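Local coordinates for glycosyl hydrolases family 31 family protein (Aspergillus niger, PDB 6DRU) that catalyses the release of alpha-xylose from the non-reducing terminal glucose of xyloglucan oligosaccharides, at residues L324-A329 and I362-S367; A346-P351 and N424-A429; R648-P653 and V664-T669; W677-T682 and H700-H705. All coordinates share one frame; numbering follows the deposited sequence.

Following the chain, the backbone leaves 324-329 and returns to it at 362-367 after 32 residues, closing contact 1. That loop contains 346-351, which pairs with 424-429 in contact 2 over a longer span, so these two contacts cross. They also touch, through Asp366 and the backbone N of Ala428, and both belong to the TIM-barrel part of the enzyme. Contacts 3 and 4 follow in series in the C-terminal domain, each closing a shorter loop. Contact 3 packs 648-653 against 664-669, and contact 4 pairs 677-682 with 700-705; strands 649-651 and 703-705 are neighbours in one sheet. The centres of contacts 1 and 3 are about 44 Å apart, on opposite sides of the chain's centre.

Contact 1. Residues L324-A329 and I362-S367; sequences LWPSVA and IRNYDS
Ile362 holds CG1 between its backbone N and carbonyl carbon (chi1 49°), which sets CG1 toward Ser327 and leaves CG2 anti to the carbonyl carbon, facing Ala329. At the end of the longer branch, CD1 lies 3.6 Å from Ser327 CB, and CG2 is 3.9 Å from Ala329 CB, so the two branches touch successive parts of 324-329. The Pro326 ring lies alongside Asn364, both side chains pointing the same way, with Pro326 CG 3.7 Å from Asn364 ND2. On Tyr365 the proline uses CB instead, meeting the ring at its edge, 3.8 Å from CD2. Strand 319-328 is one of the parallel strands of the TIM barrel, and its far end departs from the parallel pattern by pairing antiparallel with 360-364. Reciprocal bonds join Val328 and Arg363, from Val328 N to Arg363 O (2.8 Å) and from Arg363 N to Val328 O (3.0 Å). A third, from Tyr365 N to Pro326 O (3.0 Å), lies in the carbonyl plane. Just before this pairing, Trp325 touches the bound xylose. Gln292 takes up Ser327 OG, His443 holds Tyr365 OH, and the Arg363 guanidinium reaches Asn408 of the second subunit.

Contact 2. Residues A346-P351 and N424-A429; sequences ATRDGP and NVNYAA
Arg348 lays its aliphatic chain across Asn424 and Asn426, and most of the side-chain contact is made by its CG and CD. CG rests 3.2 Å from Asn424 O, while CD meets Asn426 OD1, also at 3.2 Å. Chain and amide cross at about a right angle at Asn426, with the guanidinium and amide planes 79° apart. Further out, the arginine bends at chi3 (-64°), and Asn424 ND2 comes to stand over one face of the guanidinium, offset toward its rim. This is packing between two donor groups: Arg348 NH2 and Asn424 ND2 are 3.3 Å apart without a bond.

Beneath these side chains runs a very short antiparallel two-stranded ribbon, 346-347 with 425-426, within the TIM-barrel region. Its one strong link is from Asn426 N to Ala346 O (2.7 Å) and is nearly straight at 174°; the return bond, from Ala346 N to Asn426 O, is weak at 3.5 Å. A water extends the grip by accepting from Asn426 ND2 (2.7 Å) and donating to Thr347 O (3.0 Å). Next to it, the methyls Thr347 CG2 and Val425 CG1 meet loosely.

The polar ends are positioned largely from outside. In the third subunit, Gly130 O receives Arg348 NH1, Pro131 O receives Asn424 ND2, and Arg37 donates to Asn426 OD1. Asn424 OD1 is bound by Leu433 N of its own chain, while Asp349 pairs with the backbone N of Asn424 of the second subunit.

Contact 3. Residues R648-P653 and V664-T669; sequences RLLVSP and VYLPQT
Leu650 is the bump of this contact, and the segment 664-669 supplies the hollow. With CG anti to the backbone N (chi1 173°), the side chain reaches toward the other strand and delivers a single methyl, CD2, into a shallow saddle. One wall of the saddle is Leu666, whose CD2 is the nearest approach at 3.8 Å. Val664 CG1 and Pro667 CD form the other borders, each 4.2 Å from Leu650 CD2. The floor is backbone, the carbonyl of Tyr665, with its O 4.1 Å from the same methyl. Leu666 does not aim at its partner from the start: its side chain sets off to one side of 648-653, and only its end comes in to cross Leu650 at a slant.

Beside it, Ser652 makes a smaller contact. Its CB sits 4.1 Å from Val664 CG2, so the serine contributes its methylene carbon to the packing, while OG makes a weak hydrogen bond to Trp662 NE1. Val664 is thus shared, one methyl turned to Leu650 and the other to Ser652.

The meeting is apolar and without backbone pairing. The strand axes approach to 9.2 Å at an angle of 148°, the separation of two layers packed through their side chains, consistent with a beta sandwich in this C-terminal domain. Leu650 lies in strand 649-651, between 643-645 and 703-705 in its layer, and Ser652 directly follows that strand; strand 661-666 pairs instead with 690-695. Between the layers, Met644 flanks Leu650, Trp677 touches both leucines, and Phe704 packs on Val664 and Leu666.

Contact 4. Residues W677-T682 and H700-H705; sequences WTYWWT and HIPVFH
Trp681 and His700 meet in an offset stack, the five-membered indole ring and the imidazole 9° from parallel with centroids 3.9 Å apart. Both residues are partly exposed, and this more open end lies beside an N-acetylglucosamine that touches Trp681. Trp680 CD1 lies over the rim of the opposite indole face. The indole is fixed further by NE1, which donates to Ile701 O (2.9 Å); the oxygen lies in the ring plane, although the donor stands well above the carbonyl plane.

The tight part is the buried packing along the paired strands. Tyr679 puts CD1 over one face of Phe704, 3.5 Å from CE2, the rings oblique to each other, and Trp680 N bonds to Val703 O (2.9 Å). His705, its CG between backbone N and carbonyl carbon (chi1 69°), turns a ring face to Thr678 CB, 3.7 Å from the ring centroid. Reciprocal antiparallel backbone bonds join Thr678 and His705. Solvent enters here at the partly exposed Thr678, where a water stands 2.6 Å from OG1. Strand 677-679 lies between 703-705 and 685-686 in the sheet of the C-terminal domain. Strand 649-651 flanks 703-705 on its other side, Val694 of strand 690-695 packs on Tyr679 and Phe704, and Arg709 makes a cation-pi contact with Trp680.

Contact 1. Residues L324-A329 and I362-S367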
# COMPACT_ATOMS: atom_id res chain seq x y z
N LEU A 324 -27.29 -24.67 -5.10
CA LEU A 324 -27.36 -23.24 -4.85
C LEU A 324 -25.97 -22.63 -5.05
O LEU A 324 -24.96 -23.24 -4.69
CB LEU A 324 -27.87 -22.93 -3.44
CG LEU A 324 -27.04 -23.40 -2.24
CD1 LEU A 324 -27.03 -22.35 -1.15
CD2 LEU A 324 -27.58 -24.72 -1.71
N TRP A 325 -25.94 -21.44 -5.63
CA TRP A 325 -24.72 -20.68 -5.82
C TRP A 325 -24.67 -19.51 -4.84
O TRP A 325 -25.72 -19.00 -4.43
CB TRP A 325 -24.59 -20.15 -7.25
CG TRP A 325 -24.06 -21.15 -8.23
CD1 TRP A 325 -24.16 -22.50 -8.16
CD2 TRP A 325 -23.34 -20.86 -9.43
NE1 TRP A 325 -23.55 -23.08 -9.24
CE2 TRP A 325 -23.04 -22.09 -10.04
CE3 TRP A 325 -22.93 -19.68 -10.06
CZ2 TRP A 325 -22.34 -22.18 -11.25
CZ3 TRP A 325 -22.24 -19.77 -11.25
CH2 TRP A 325 -21.95 -21.01 -11.83
N PRO A 326 -23.47 -19.06 -4.45
CA PRO A 326 -23.37 -17.93 -3.52
C PRO A 326 -23.57 -16.57 -4.17
O PRO A 326 -23.52 -15.55 -3.47
CB PRO A 326 -21.94 -18.07 -2.97
CG PRO A 326 -21.19 -18.67 -4.11
CD PRO A 326 -22.15 -19.60 -4.81
N SER A 327 -23.80 -16.52 -5.48
CA SER A 327 -23.91 -15.26 -6.19
C SER A 327 -25.29 -14.65 -6.01
O SER A 327 -26.31 -15.36 -5.93
CB SER A 327 -23.62 -15.46 -7.68
OG SER A 327 -24.45 -16.46 -8.22
N VAL A 328 -25.33 -13.32 -5.96
CA VAL A 328 -26.57 -12.57 -5.86
C VAL A 328 -26.56 -11.48 -6.92
O VAL A 328 -25.59 -10.74 -7.05
CB VAL A 328 -26.75 -11.94 -4.46
CG1 VAL A 328 -28.03 -11.11 -4.41
CG2 VAL A 328 -26.76 -13.01 -3.39
N ALA A 329 -27.65 -11.40 -7.69
CA ALA A 329 -27.80 -10.39 -8.73
C ALA A 329 -28.85 -9.37 -8.30
O ALA A 329 -29.60 -9.58 -7.34
CB ALA A 329 -28.19 -11.04 -10.06
N ILE A 362 -22.42 -9.86 -10.46
CA ILE A 362 -23.01 -10.35 -9.22
C ILE A 362 -22.11 -10.02 -8.04
O ILE A 362 -20.98 -9.53 -8.19
CB ILE A 362 -23.27 -11.87 -9.28
CG1 ILE A 362 -22.02 -12.61 -9.77
CG2 ILE A 362 -24.45 -12.17 -10.18
CD1 ILE A 362 -21.07 -13.07 -8.68
N ARG A 363 -22.63 -10.29 -6.84
CA ARG A 363 -21.89 -10.18 -5.59
C ARG A 363 -22.11 -11.45 -4.78
O ARG A 363 -23.25 -11.92 -4.66
CB ARG A 363 -22.35 -8.96 -4.77
CG ARG A 363 -22.38 -7.65 -5.54
CD ARG A 363 -23.49 -6.74 -5.03
NE ARG A 363 -23.65 -5.56 -5.88
CZ ARG A 363 -23.09 -4.38 -5.63
NH1 ARG A 363 -22.33 -4.22 -4.56
NH2 ARG A 363 -23.29 -3.37 -6.46
N ASN A 364 -21.03 -12.01 -4.24
CA ASN A 364 -21.15 -13.19 -3.40
C ASN A 364 -21.63 -12.80 -2.01
O ASN A 364 -21.21 -11.78 -1.45
CB ASN A 364 -19.80 -13.91 -3.29
CG ASN A 364 -19.61 -14.95 -4.37
OD1 ASN A 364 -20.23 -14.89 -5.43
ND2 ASN A 364 -18.74 -15.92 -4.10
N TYR A 365 -22.53 -13.61 -1.45
CA TYR A 365 -22.96 -13.38 -0.08
C TYR A 365 -21.79 -13.67 0.87
O TYR A 365 -20.86 -14.40 0.55
CB TYR A 365 -24.17 -14.25 0.26
CG TYR A 365 -23.86 -15.55 0.96
CD1 TYR A 365 -24.30 -15.78 2.26
CD2 TYR A 365 -23.11 -16.55 0.34
CE1 TYR A 365 -24.02 -16.96 2.92
CE2 TYR A 365 -22.82 -17.73 1.00
CZ TYR A 365 -23.28 -17.93 2.29
OH TYR A 365 -23.00 -19.11 2.95
N ASP A 366 -21.86 -13.07 2.05
CA ASP A 366 -20.75 -13.12 3.00
C ASP A 366 -20.95 -14.30 3.95
O ASP A 366 -21.65 -14.19 4.95
CB ASP A 366 -20.64 -11.81 3.76
CG ASP A 366 -19.37 -11.71 4.59
OD1 ASP A 366 -18.50 -12.60 4.45
OD2 ASP A 366 -19.25 -10.75 5.38
N SER A 367 -20.32 -15.43 3.63
CA SER A 367 -20.43 -16.61 4.49
C SER A 367 -19.74 -16.40 5.83
O SER A 367 -20.07 -17.11 6.79
CB SER A 367 -19.85 -17.84 3.79
OG SER A 367 -18.45 -17.71 3.58

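Contact 2. Residues A346-P351 and N424-A429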
# COMPACT_ATOMS: atom_id res chain seq x y z
N ALA A 346 -17.96 -7.52 -1.06
CA ALA A 346 -17.82 -6.52 -2.11
C ALA A 346 -16.35 -6.25 -2.37
O ALA A 346 -15.55 -6.23 -1.43
CB ALA A 346 -18.54 -5.22 -1.73
N THR A 347 -16.01 -6.03 -3.63
CA THR A 347 -14.72 -5.45 -3.96
C THR A 347 -14.60 -4.09 -3.29
O THR A 347 -15.58 -3.36 -3.12
CB THR A 347 -14.54 -5.33 -5.47
OG1 THR A 347 -15.62 -4.55 -6.01
CG2 THR A 347 -14.53 -6.70 -6.12
N ARG A 348 -13.37 -3.74 -2.90
CA ARG A 348 -13.17 -2.64 -1.96
C ARG A 348 -13.26 -1.26 -2.61
O ARG A 348 -13.20 -0.26 -1.88
CB ARG A 348 -11.83 -2.83 -1.25
CG ARG A 348 -11.73 -4.19 -0.56
CD ARG A 348 -10.53 -4.28 0.36
NE ARG A 348 -9.27 -4.18 -0.37
CZ ARG A 348 -8.09 -4.00 0.21
NH1 ARG A 348 -8.02 -3.90 1.54
NH2 ARG A 348 -6.99 -3.91 -0.52
N ASP A 349 -13.41 -1.17 -3.93
CA ASP A 349 -13.75 0.09 -4.56
C ASP A 349 -14.52 -0.20 -5.85
O ASP A 349 -14.44 -1.29 -6.41
CB ASP A 349 -12.51 0.96 -4.84
CG ASP A 349 -11.60 0.38 -5.90
OD1 ASP A 349 -11.74 -0.81 -6.25
OD2 ASP A 349 -10.73 1.13 -6.40
N GLY A 350 -15.26 0.81 -6.30
CA GLY A 350 -16.16 0.63 -7.42
C GLY A 350 -17.53 0.21 -6.94
O GLY A 350 -17.87 0.33 -5.76
N PRO A 351 -18.36 -0.31 -7.86
CA PRO A 351 -19.72 -0.70 -7.47
C PRO A 351 -19.77 -1.78 -6.41
O PRO A 351 -20.73 -1.83 -5.63
CB PRO A 351 -20.34 -1.18 -8.79
CG PRO A 351 -19.17 -1.55 -9.64
CD PRO A 351 -18.08 -0.59 -9.28
N ASN A 424 -9.52 -8.79 -4.19
CA ASN A 424 -9.32 -8.77 -2.74
C ASN A 424 -10.54 -8.09 -2.12
O ASN A 424 -10.56 -6.89 -1.85
CB ASN A 424 -8.03 -8.04 -2.39
CG ASN A 424 -7.73 -8.08 -0.90
OD1 ASN A 424 -8.33 -8.85 -0.15
ND2 ASN A 424 -6.80 -7.24 -0.46
N VAL A 425 -11.59 -8.89 -1.90
CA VAL A 425 -12.89 -8.37 -1.51
C VAL A 425 -12.94 -8.08 -0.02
O VAL A 425 -12.06 -8.51 0.74
CB VAL A 425 -14.01 -9.35 -1.92
CG1 VAL A 425 -13.93 -9.67 -3.40
CG2 VAL A 425 -13.92 -10.62 -1.09
N ASN A 426 -13.97 -7.37 0.41
CA ASN A 426 -14.23 -7.11 1.82
C ASN A 426 -15.18 -8.16 2.38
O ASN A 426 -16.26 -8.38 1.82
CB ASN A 426 -14.83 -5.71 2.02
CG ASN A 426 -13.78 -4.63 2.15
OD1 ASN A 426 -12.67 -4.88 2.63
ND2 ASN A 426 -14.13 -3.41 1.74
N TYR A 427 -14.78 -8.79 3.48
CA TYR A 427 -15.64 -9.68 4.25
C TYR A 427 -15.89 -9.08 5.62
O TYR A 427 -15.27 -8.08 6.01
CB TYR A 427 -15.03 -11.07 4.40
CG TYR A 427 -14.92 -11.87 3.12
CD1 TYR A 427 -16.05 -12.17 2.36
CD2 TYR A 427 -13.69 -12.33 2.67
CE1 TYR A 427 -15.95 -12.91 1.20
CE2 TYR A 427 -13.58 -13.07 1.51
CZ TYR A 427 -14.71 -13.36 0.78
OH TYR A 427 -14.60 -14.09 -0.38
N ALA A 428 -16.79 -9.71 6.37
CA ALA A 428 -17.02 -9.31 7.76
C ALA A 428 -15.89 -9.77 8.67
O ALA A 428 -15.73 -9.22 9.77
CB ALA A 428 -18.35 -9.86 8.25
N ALA A 429 -15.11 -10.76 8.25
CA ALA A 429 -14.03 -11.31 9.05
C ALA A 429 -12.66 -10.84 8.60
O ALA A 429 -11.65 -11.23 9.19
CB ALA A 429 -14.08 -12.84 9.04
O HOH W 1 -15.95 -2.70 -0.19

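Contact 3. Residues R648-P653 and V664-T669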
# COMPACT_ATOMS: atom_id res chain seq x y z
N ARG A 648 -9.30 -53.78 3.80
CA ARG A 648 -9.22 -55.07 3.14
C ARG A 648 -9.15 -55.00 1.62
O ARG A 648 -8.58 -55.91 1.01
CB ARG A 648 -10.43 -55.94 3.53
CG ARG A 648 -10.61 -56.12 5.03
CD ARG A 648 -9.68 -57.19 5.58
NE ARG A 648 -9.70 -57.24 7.04
CZ ARG A 648 -10.30 -58.20 7.75
NH1 ARG A 648 -10.91 -59.20 7.13
NH2 ARG A 648 -10.27 -58.17 9.07
N LEU A 649 -9.69 -53.96 0.99
CA LEU A 649 -9.77 -53.91 -0.47
C LEU A 649 -8.61 -53.10 -1.04
O LEU A 649 -8.26 -52.04 -0.51
CB LEU A 649 -11.10 -53.29 -0.91
CG LEU A 649 -12.35 -54.12 -0.62
CD1 LEU A 649 -13.60 -53.36 -1.03
CD2 LEU A 649 -12.28 -55.46 -1.33
N LEU A 650 -8.02 -53.61 -2.12
CA LEU A 650 -7.01 -52.89 -2.89
C LEU A 650 -7.56 -52.64 -4.29
O LEU A 650 -7.87 -53.59 -5.01
CB LEU A 650 -5.70 -53.68 -2.96
CG LEU A 650 -4.62 -53.10 -3.87
CD1 LEU A 650 -3.86 -52.00 -3.15
CD2 LEU A 650 -3.68 -54.18 -4.37
N VAL A 651 -7.66 -51.37 -4.67
CA VAL A 651 -8.32 -50.96 -5.90
C VAL A 651 -7.29 -50.33 -6.83
O VAL A 651 -6.36 -49.65 -6.38
CB VAL A 651 -9.48 -49.97 -5.61
CG1 VAL A 651 -10.23 -49.62 -6.89
CG2 VAL A 651 -10.42 -50.56 -4.57
N SER A 652 -7.47 -50.56 -8.14
CA SER A 652 -6.62 -49.95 -9.16
C SER A 652 -7.44 -49.82 -10.43
O SER A 652 -7.66 -50.81 -11.15
CB SER A 652 -5.35 -50.76 -9.41
OG SER A 652 -4.59 -50.20 -10.46
N PRO A 653 -7.91 -48.61 -10.75
CA PRO A 653 -8.77 -48.45 -11.93
C PRO A 653 -7.99 -48.58 -13.23
O PRO A 653 -6.79 -48.30 -13.30
CB PRO A 653 -9.33 -47.03 -11.77
CG PRO A 653 -9.02 -46.63 -10.36
CD PRO A 653 -7.79 -47.37 -9.98
N VAL A 664 -1.14 -54.73 -11.84
CA VAL A 664 -1.38 -54.23 -10.49
C VAL A 664 -0.22 -54.64 -9.61
O VAL A 664 0.18 -55.81 -9.61
CB VAL A 664 -2.71 -54.75 -9.93
CG1 VAL A 664 -2.91 -54.26 -8.50
CG2 VAL A 664 -3.87 -54.33 -10.82
N TYR A 665 0.33 -53.69 -8.86
CA TYR A 665 1.37 -53.99 -7.89
C TYR A 665 0.73 -54.39 -6.56
O TYR A 665 0.05 -53.58 -5.92
CB TYR A 665 2.30 -52.80 -7.67
CG TYR A 665 3.33 -53.07 -6.61
CD1 TYR A 665 4.43 -53.88 -6.87
CD2 TYR A 665 3.21 -52.53 -5.33
CE1 TYR A 665 5.37 -54.15 -5.90
CE2 TYR A 665 4.15 -52.79 -4.35
CZ TYR A 665 5.23 -53.61 -4.65
OH TYR A 665 6.17 -53.87 -3.69
N LEU A 666 0.94 -55.64 -6.16
CA LEU A 666 0.48 -56.12 -4.87
C LEU A 666 1.56 -55.85 -3.83
O LEU A 666 2.65 -56.43 -3.94
CB LEU A 666 0.15 -57.60 -4.93
CG LEU A 666 -0.89 -57.97 -5.98
CD1 LEU A 666 -0.92 -59.47 -6.18
CD2 LEU A 666 -2.26 -57.46 -5.57
N PRO A 667 1.33 -54.99 -2.85
CA PRO A 667 2.38 -54.69 -1.87
C PRO A 667 2.65 -55.89 -0.97
O PRO A 667 1.84 -56.81 -0.83
CB PRO A 667 1.80 -53.52 -1.07
CG PRO A 667 0.66 -52.99 -1.90
CD PRO A 667 0.12 -54.17 -2.63
N GLN A 668 3.82 -55.85 -0.34
CA GLN A 668 4.20 -56.86 0.64
C GLN A 668 3.47 -56.60 1.95
O GLN A 668 3.29 -55.44 2.35
CB GLN A 668 5.71 -56.83 0.86
CG GLN A 668 6.23 -57.89 1.81
CD GLN A 668 6.65 -59.15 1.10
OE1 GLN A 668 5.86 -60.08 0.94
NE2 GLN A 668 7.90 -59.18 0.65
N THR A 669 3.04 -57.67 2.61
CA THR A 669 2.32 -57.57 3.88
C THR A 669 3.13 -58.03 5.08
O THR A 669 2.73 -57.75 6.21
CB THR A 669 1.00 -58.36 3.82
OG1 THR A 669 1.29 -59.74 3.57
CG2 THR A 669 0.10 -57.82 2.73

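Contact 4. Residues W677-T682 and H700-H705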
# COMPACT_ATOMS: atom_id res chain seq x y z
N TRP A 677 -3.31 -61.93 -1.12
CA TRP A 677 -4.11 -61.14 -2.05
C TRP A 677 -4.98 -62.07 -2.89
O TRP A 677 -4.46 -62.93 -3.61
CB TRP A 677 -3.22 -60.28 -2.94
CG TRP A 677 -2.42 -59.26 -2.18
CD1 TRP A 677 -1.08 -59.27 -1.96
CD2 TRP A 677 -2.92 -58.08 -1.55
NE1 TRP A 677 -0.71 -58.17 -1.23
CE2 TRP A 677 -1.82 -57.42 -0.96
CE3 TRP A 677 -4.19 -57.51 -1.42
CZ2 TRP A 677 -1.95 -56.22 -0.26
CZ3 TRP A 677 -4.32 -56.32 -0.72
CH2 TRP A 677 -3.21 -55.69 -0.15
N THR A 678 -6.29 -61.89 -2.81
CA THR A 678 -7.26 -62.66 -3.58
C THR A 678 -7.92 -61.74 -4.60
O THR A 678 -8.53 -60.73 -4.23
CB THR A 678 -8.31 -63.29 -2.68
OG1 THR A 678 -7.68 -64.12 -1.70
CG2 THR A 678 -9.29 -64.12 -3.50
N TYR A 679 -7.79 -62.08 -5.88
CA TYR A 679 -8.43 -61.30 -6.92
C TYR A 679 -9.94 -61.47 -6.85
O TYR A 679 -10.45 -62.58 -6.64
CB TYR A 679 -7.91 -61.71 -8.30
CG TYR A 679 -8.24 -60.73 -9.40
CD1 TYR A 679 -7.83 -59.41 -9.32
CD2 TYR A 679 -8.95 -61.14 -10.52
CE1 TYR A 679 -8.13 -58.51 -10.32
CE2 TYR A 679 -9.25 -60.24 -11.53
CZ TYR A 679 -8.84 -58.93 -11.43
OH TYR A 679 -9.13 -58.04 -12.43
N TRP A 680 -10.67 -60.36 -7.01
CA TRP A 680 -12.10 -60.37 -6.76
C TRP A 680 -12.85 -61.22 -7.78
O TRP A 680 -13.80 -61.92 -7.43
CB TRP A 680 -12.64 -58.94 -6.76
CG TRP A 680 -14.08 -58.83 -6.37
CD1 TRP A 680 -15.17 -58.90 -7.19
CD2 TRP A 680 -14.58 -58.62 -5.04
NE1 TRP A 680 -16.32 -58.75 -6.45
CE2 TRP A 680 -15.99 -58.58 -5.13
CE3 TRP A 680 -13.99 -58.47 -3.79
CZ2 TRP A 680 -16.81 -58.39 -4.02
CZ3 TRP A 680 -14.80 -58.28 -2.68
CH2 TRP A 680 -16.19 -58.24 -2.81
N TRP A 681 -12.44 -61.17 -9.05
CA TRP A 681 -13.22 -61.76 -10.12
C TRP A 681 -12.86 -63.21 -10.41
O TRP A 681 -13.70 -63.94 -10.96
CB TRP A 681 -13.08 -60.92 -11.39
CG TRP A 681 -13.38 -59.48 -11.15
CD1 TRP A 681 -12.50 -58.44 -11.16
CD2 TRP A 681 -14.66 -58.92 -10.84
NE1 TRP A 681 -13.15 -57.27 -10.88
CE2 TRP A 681 -14.48 -57.53 -10.68
CE3 TRP A 681 -15.95 -59.45 -10.69
CZ2 TRP A 681 -15.53 -56.67 -10.38
CZ3 TRP A 681 -16.99 -58.59 -10.39
CH2 TRP A 681 -16.77 -57.22 -10.24
N THR A 682 -11.66 -63.65 -10.06
CA THR A 682 -11.24 -65.02 -10.30
C THR A 682 -11.02 -65.82 -9.02
O THR A 682 -10.83 -67.03 -9.10
CB THR A 682 -9.95 -65.05 -11.13
OG1 THR A 682 -8.84 -64.64 -10.32
CG2 THR A 682 -10.06 -64.12 -12.33
N HIS A 700 -15.01 -55.69 -15.44
CA HIS A 700 -14.28 -55.97 -14.21
C HIS A 700 -13.27 -54.87 -13.94
O HIS A 700 -12.49 -54.50 -14.83
CB HIS A 700 -13.57 -57.33 -14.30
CG HIS A 700 -14.50 -58.50 -14.34
ND1 HIS A 700 -15.82 -58.41 -13.95
CD2 HIS A 700 -14.31 -59.78 -14.75
CE1 HIS A 700 -16.40 -59.59 -14.10
NE2 HIS A 700 -15.51 -60.44 -14.58
N ILE A 701 -13.28 -54.34 -12.73
CA ILE A 701 -12.29 -53.36 -12.27
C ILE A 701 -11.28 -54.09 -11.39
O ILE A 701 -11.70 -54.81 -10.47
CB ILE A 701 -12.94 -52.19 -11.52
CG1 ILE A 701 -11.86 -51.24 -11.00
CG2 ILE A 701 -13.87 -52.67 -10.41
CD1 ILE A 701 -12.41 -50.02 -10.32
N PRO A 702 -9.98 -53.94 -11.63
CA PRO A 702 -8.99 -54.68 -10.83
C PRO A 702 -9.08 -54.38 -9.35
O PRO A 702 -8.76 -53.27 -8.90
CB PRO A 702 -7.65 -54.22 -11.43
CG PRO A 702 -7.99 -53.81 -12.83
CD PRO A 702 -9.36 -53.21 -12.75
N VAL A 703 -9.51 -55.36 -8.57
CA VAL A 703 -9.67 -55.23 -7.13
C VAL A 703 -9.22 -56.53 -6.47
O VAL A 703 -9.68 -57.62 -6.84
CB VAL A 703 -11.13 -54.92 -6.73
CG1 VAL A 703 -11.33 -55.08 -5.23
CG2 VAL A 703 -11.52 -53.51 -7.17
N PHE A 704 -8.31 -56.42 -5.51
CA PHE A 704 -7.90 -57.53 -4.66
C PHE A 704 -8.44 -57.31 -3.26
O PHE A 704 -8.90 -56.22 -2.91
CB PHE A 704 -6.38 -57.68 -4.63
CG PHE A 704 -5.76 -57.90 -5.98
CD1 PHE A 704 -5.55 -56.84 -6.84
CD2 PHE A 704 -5.38 -59.17 -6.38
CE1 PHE A 704 -4.98 -57.04 -8.08
CE2 PHE A 704 -4.81 -59.38 -7.62
CZ PHE A 704 -4.60 -58.31 -8.47
N HIS A 705 -8.37 -58.35 -2.43
CA HIS A 705 -8.83 -58.21 -1.06
C HIS A 705 -8.01 -59.11 -0.14
O HIS A 705 -7.61 -60.21 -0.53
CB HIS A 705 -10.32 -58.52 -0.93
CG HIS A 705 -10.67 -59.96 -1.14
ND1 HIS A 705 -10.57 -60.91 -0.13
CD2 HIS A 705 -11.13 -60.62 -2.23
CE1 HIS A 705 -10.95 -62.08 -0.60
NE2 HIS A 705 -11.30 -61.94 -1.87
O HOH W 2 -7.24 -62.85 0.50